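Local coordinates for protein putative glucoamylase (Bacteroides fragilis NCTC 9343, PDB 3EU8) that probably hydrolyses glycosidic bonds in starch-like or related glucans, as a putative glucoamylase whose substrate is not established, at residues 107-112 against 137-142; 174-177 against 182-185. All coordinates share one frame; numbering follows the deposited sequence.

Contact 1. Residues 107-112 against 137-142; sequences GAYPHW and FLMQGL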
# COMPACT_ATOMS: atom_id res chain seq x y z
N GLY A 107 13.91 16.33 2.24
CA GLY A 107 12.77 16.01 3.10
C GLY A 107 11.97 14.79 2.69
O GLY A 107 11.01 14.46 3.36
N ALA A 108 12.33 14.14 1.57
CA ALA A 108 11.75 12.87 1.18
C ALA A 108 12.58 11.76 1.80
O ALA A 108 13.69 11.99 2.26
CB ALA A 108 11.65 12.74 -0.36
N TYR A 109 12.03 10.55 1.83
CA TYR A 109 12.68 9.40 2.42
C TYR A 109 13.14 8.47 1.30
O TYR A 109 12.55 8.44 0.22
CB TYR A 109 11.69 8.69 3.38
CG TYR A 109 11.16 9.62 4.45
CD1 TYR A 109 10.10 10.47 4.18
CD2 TYR A 109 11.77 9.71 5.69
CE1 TYR A 109 9.63 11.35 5.13
CE2 TYR A 109 11.29 10.60 6.67
CZ TYR A 109 10.22 11.41 6.36
OH TYR A 109 9.72 12.30 7.25
N PRO A 110 14.19 7.69 1.57
CA PRO A 110 14.57 6.64 0.66
C PRO A 110 13.58 5.47 0.70
O PRO A 110 12.81 5.37 1.63
CB PRO A 110 15.91 6.17 1.22
CG PRO A 110 15.79 6.46 2.73
CD PRO A 110 15.08 7.74 2.77
N HIS A 111 13.62 4.61 -0.30
CA HIS A 111 12.83 3.38 -0.26
C HIS A 111 13.21 2.53 0.97
O HIS A 111 12.33 2.14 1.76
CB HIS A 111 13.01 2.60 -1.56
CG HIS A 111 12.07 1.44 -1.73
ND1 HIS A 111 11.88 0.84 -2.95
CD2 HIS A 111 11.23 0.82 -0.86
CE1 HIS A 111 10.99 -0.13 -2.83
NE2 HIS A 111 10.58 -0.17 -1.57
N TRP A 112 14.51 2.31 1.16
CA TRP A 112 15.01 1.46 2.24
C TRP A 112 16.07 2.12 3.08
O TRP A 112 16.85 2.95 2.57
CB TRP A 112 15.61 0.15 1.67
CG TRP A 112 14.61 -0.72 0.94
CD1 TRP A 112 13.59 -1.40 1.49
CD2 TRP A 112 14.55 -0.98 -0.47
NE1 TRP A 112 12.90 -2.08 0.54
CE2 TRP A 112 13.46 -1.85 -0.68
CE3 TRP A 112 15.29 -0.56 -1.58
CZ2 TRP A 112 13.08 -2.31 -1.97
CZ3 TRP A 112 14.90 -1.01 -2.89
CH2 TRP A 112 13.82 -1.88 -3.06
N PHE A 137 3.64 7.07 0.31
CA PHE A 137 2.98 5.98 1.10
C PHE A 137 3.24 6.12 2.59
O PHE A 137 2.33 5.90 3.40
CB PHE A 137 3.32 4.58 0.61
CG PHE A 137 2.89 4.33 -0.83
CD1 PHE A 137 1.64 4.76 -1.30
CD2 PHE A 137 3.71 3.63 -1.70
CE1 PHE A 137 1.28 4.53 -2.58
CE2 PHE A 137 3.34 3.40 -2.98
CZ PHE A 137 2.13 3.84 -3.43
N LEU A 138 4.46 6.53 2.95
CA LEU A 138 4.75 6.80 4.36
C LEU A 138 3.86 7.92 4.91
O LEU A 138 3.32 7.82 5.99
CB LEU A 138 6.24 7.15 4.53
CG LEU A 138 6.78 7.46 5.92
CD1 LEU A 138 6.51 6.33 6.92
CD2 LEU A 138 8.31 7.73 5.81
N MSE A 139 3.75 9.00 4.17
CA MSE A 139 3.01 10.19 4.62
C MSE A 139 1.52 9.96 4.70
O MSE A 139 0.86 10.52 5.58
CB MSE A 139 3.29 11.37 3.71
CG MSE A 139 4.63 12.01 4.02
SE MSE A 139 4.66 12.87 5.77
CE MSE A 139 6.54 12.59 6.02
N GLN A 140 0.99 9.16 3.78
CA GLN A 140 -0.43 8.79 3.85
C GLN A 140 -0.73 8.15 5.23
O GLN A 140 -1.78 8.38 5.80
CB GLN A 140 -0.79 7.86 2.67
CG GLN A 140 -2.21 7.37 2.70
CD GLN A 140 -2.59 6.52 1.54
OE1 GLN A 140 -3.73 6.67 1.05
NE2 GLN A 140 -1.71 5.56 1.13
N GLY A 141 0.19 7.31 5.72
CA GLY A 141 0.07 6.67 7.01
C GLY A 141 0.21 7.66 8.12
O GLY A 141 -0.64 7.73 9.01
N LEU A 142 1.29 8.44 8.05
CA LEU A 142 1.63 9.43 9.10
C LEU A 142 0.58 10.50 9.30
O LEU A 142 0.29 10.89 10.41
CB LEU A 142 2.97 10.09 8.80
CG LEU A 142 4.23 9.26 9.07
CD1 LEU A 142 5.48 10.06 8.61
CD2 LEU A 142 4.39 8.86 10.55

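Contact 2. Residues 174-177 against 182-185; sequences WYRH and VLYW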
# COMPACT_ATOMS: atom_id res chain seq x y z
N TRP A 174 10.77 20.37 -5.04
CA TRP A 174 12.12 19.94 -5.49
C TRP A 174 12.09 18.87 -6.57
O TRP A 174 12.86 18.95 -7.57
CB TRP A 174 12.97 19.41 -4.34
CG TRP A 174 14.36 18.87 -4.84
CD1 TRP A 174 14.67 17.56 -5.10
CD2 TRP A 174 15.55 19.63 -5.16
NE1 TRP A 174 15.97 17.46 -5.54
CE2 TRP A 174 16.54 18.71 -5.58
CE3 TRP A 174 15.89 20.99 -5.09
CZ2 TRP A 174 17.83 19.10 -5.96
CZ3 TRP A 174 17.20 21.39 -5.47
CH2 TRP A 174 18.15 20.43 -5.90
N TYR A 175 11.19 17.89 -6.39
CA TYR A 175 11.11 16.70 -7.28
C TYR A 175 10.44 16.98 -8.61
O TYR A 175 10.23 16.06 -9.41
CB TYR A 175 10.47 15.51 -6.52
CG TYR A 175 11.42 14.91 -5.45
CD1 TYR A 175 11.62 15.55 -4.23
CD2 TYR A 175 12.13 13.74 -5.70
CE1 TYR A 175 12.45 15.00 -3.26
CE2 TYR A 175 12.98 13.21 -4.77
CZ TYR A 175 13.15 13.84 -3.54
OH TYR A 175 14.03 13.33 -2.61
N ARG A 176 10.15 18.26 -8.89
CA ARG A 176 9.74 18.68 -10.24
C ARG A 176 10.91 18.88 -11.20
O ARG A 176 10.68 19.18 -12.37
CB ARG A 176 8.94 19.97 -10.20
CG ARG A 176 7.51 19.81 -9.81
CD ARG A 176 6.98 21.15 -9.32
NE ARG A 176 6.52 21.92 -10.44
CZ ARG A 176 6.17 23.19 -10.38
NH1 ARG A 176 6.28 23.87 -9.25
NH2 ARG A 176 5.73 23.79 -11.49
N HIS A 177 12.13 18.73 -10.72
CA HIS A 177 13.33 18.75 -11.55
C HIS A 177 13.42 20.07 -12.35
O HIS A 177 13.40 20.08 -13.59
CB HIS A 177 13.38 17.49 -12.43
CG HIS A 177 14.63 17.34 -13.25
ND1 HIS A 177 15.71 18.19 -13.13
CD2 HIS A 177 14.97 16.43 -14.20
CE1 HIS A 177 16.66 17.81 -13.97
NE2 HIS A 177 16.23 16.74 -14.63
N VAL A 182 5.41 17.96 -13.71
CA VAL A 182 5.43 16.52 -13.48
C VAL A 182 6.26 16.28 -12.23
O VAL A 182 7.09 17.14 -11.87
CB VAL A 182 6.01 15.75 -14.69
CG1 VAL A 182 7.46 16.18 -14.92
CG2 VAL A 182 5.85 14.21 -14.50
N LEU A 183 6.06 15.12 -11.59
CA LEU A 183 6.92 14.66 -10.49
C LEU A 183 7.82 13.51 -10.95
O LEU A 183 7.37 12.58 -11.63
CB LEU A 183 6.08 14.24 -9.28
CG LEU A 183 5.35 15.39 -8.60
CD1 LEU A 183 4.31 14.88 -7.63
CD2 LEU A 183 6.30 16.40 -7.93
N TYR A 184 9.09 13.59 -10.56
CA TYR A 184 10.06 12.52 -10.71
C TYR A 184 10.09 11.64 -9.46
O TYR A 184 9.95 12.13 -8.35
CB TYR A 184 11.45 13.09 -10.98
CG TYR A 184 11.62 13.55 -12.37
CD1 TYR A 184 10.97 14.70 -12.81
CD2 TYR A 184 12.35 12.82 -13.29
CE1 TYR A 184 11.07 15.12 -14.11
CE2 TYR A 184 12.49 13.25 -14.59
CZ TYR A 184 11.83 14.40 -15.00
OH TYR A 184 11.94 14.88 -16.30
N TRP A 185 10.22 10.34 -9.68
CA TRP A 185 10.16 9.32 -8.65
C TRP A 185 11.36 9.43 -7.68
O TRP A 185 11.20 9.29 -6.47
CB TRP A 185 10.14 7.93 -9.36
CG TRP A 185 9.77 6.75 -8.54
CD1 TRP A 185 10.32 6.34 -7.34
CD2 TRP A 185 8.76 5.78 -8.86
NE1 TRP A 185 9.71 5.19 -6.91
CE2 TRP A 185 8.75 4.82 -7.82
CE3 TRP A 185 7.86 5.63 -9.93
CZ2 TRP A 185 7.86 3.72 -7.80
CZ3 TRP A 185 6.97 4.53 -9.91
CH2 TRP A 185 6.97 3.60 -8.85

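Contact 1. Residues 107-112 against 137-142
Leu-138 and Met-139, adjacent on helix 132-149, meet a single aromatic side chain, that of Tyr-109, and illustrate how one ring can be approached over a face and at an edge by consecutive helix residues. Leu-138 comes first, its side chain leaving the helix toward the loop. With CG trans to the amide nitrogen (chi1 -179°) and CD2 continuing the extended chain, that methyl reaches the tyrosine. It sits over the middle of one ring face, 3.7 Å from the ring centroid and 14° off the normal, a well-formed CH-pi contact; Leu-138 CD2 to Tyr-109 CD1 is likewise 3.7 Å.

Met-139, present as selenomethionine, approaches differently. Its chain is bent at chi2 (-67°), and the terminal methyl arrives near the ring plane, at the edge. There CE lies 3.4 Å from CE1 of Tyr-109 and also touches the phenol oxygen. One face and one part of the edge are thus met by neighbouring residues, both side chains crossing the tyrosine at about a right angle. No hydrogen bond spans the two segments, and all three touching residues are buried.

One residue on, the Gln-140 amide is held on another side of the helix by Tyr-263, Gly-267 and Leu-268.

In the wider fold, Tyr-109 belongs to the loop between helix 85-101 and strand 112-114; its backbone N binds Thr-135 OG1. Its side chain also touches Leu-166 of helix 154-169, which reaches the same cluster through Trp-167 on Met-139 and Ile-163 on Leu-142. The loop residue therefore sits where two successive helices meet, in a largely helical chain consistent with the six-hairpin architecture of its clan.

Contact 2. Residues 174-177 against 182-185
Tyr-184 N donates to Tyr-175 O at 3.0 Å in the sole hydrogen bond between 174-177 and 182-185, a nearly straight one with 172° at the hydrogen. Beside it, Val-182 O receives a CA-H...O contact from Arg-176, whose CG lies 3.4 Å from that same Val-182 O. Arg-176 CG further meets Leu-183 CD2.

Just after the 3-10 segment, which ends at Arg-176, His-177 turns its ring edge to the face of Tyr-184. The T-shaped pair has centroids 5.1 Å apart and planes at 81°, with His-177 CD2 set over the rim of the phenol. The His-177 CG swings to the far side from the amide nitrogen (chi1 -175°), bringing the imidazole to Tyr-184, while His-177 CB touches Tyr-184 CD1 at 3.7 Å.

A second shell positions these groups. Trp-193 stacks on His-177, Arg-176 NE and NH1 donate to Gln-180 O and Asn-173 OD1, and Tyr-175 OH bonds to Phe-105 O. Both segments lie between helix 154-169 and strand 186-187; Arg-176 and Leu-183 touch Val-224 of helix 222-229. One straight backbone bond joins the segments, beside an aromatic pair, a CA-H...O contact and apolar touches; the arginine bonds to neutral oxygens.

Contact 1 and contact 2 follow one another along the chain, their centres 15 Å apart, yet they touch directly: Ala-108 CB of the first packs 3.3 Å from Tyr-175 OH of the second. Both residues also lean on Leu-132 near the start of helix 132-149, which thereby links 107-112 to 174-177. The centre of contact 1 is about 12 Å from the centre of the chain, that of contact 2 about 21 Å. No catalytic residue can be assigned to either contact. An ethanediol, probably from crystallisation, lies about 4 Å from the Arg-176 side chain, whereas the potassium ion is bound elsewhere, by Ser-11 and Thr-14.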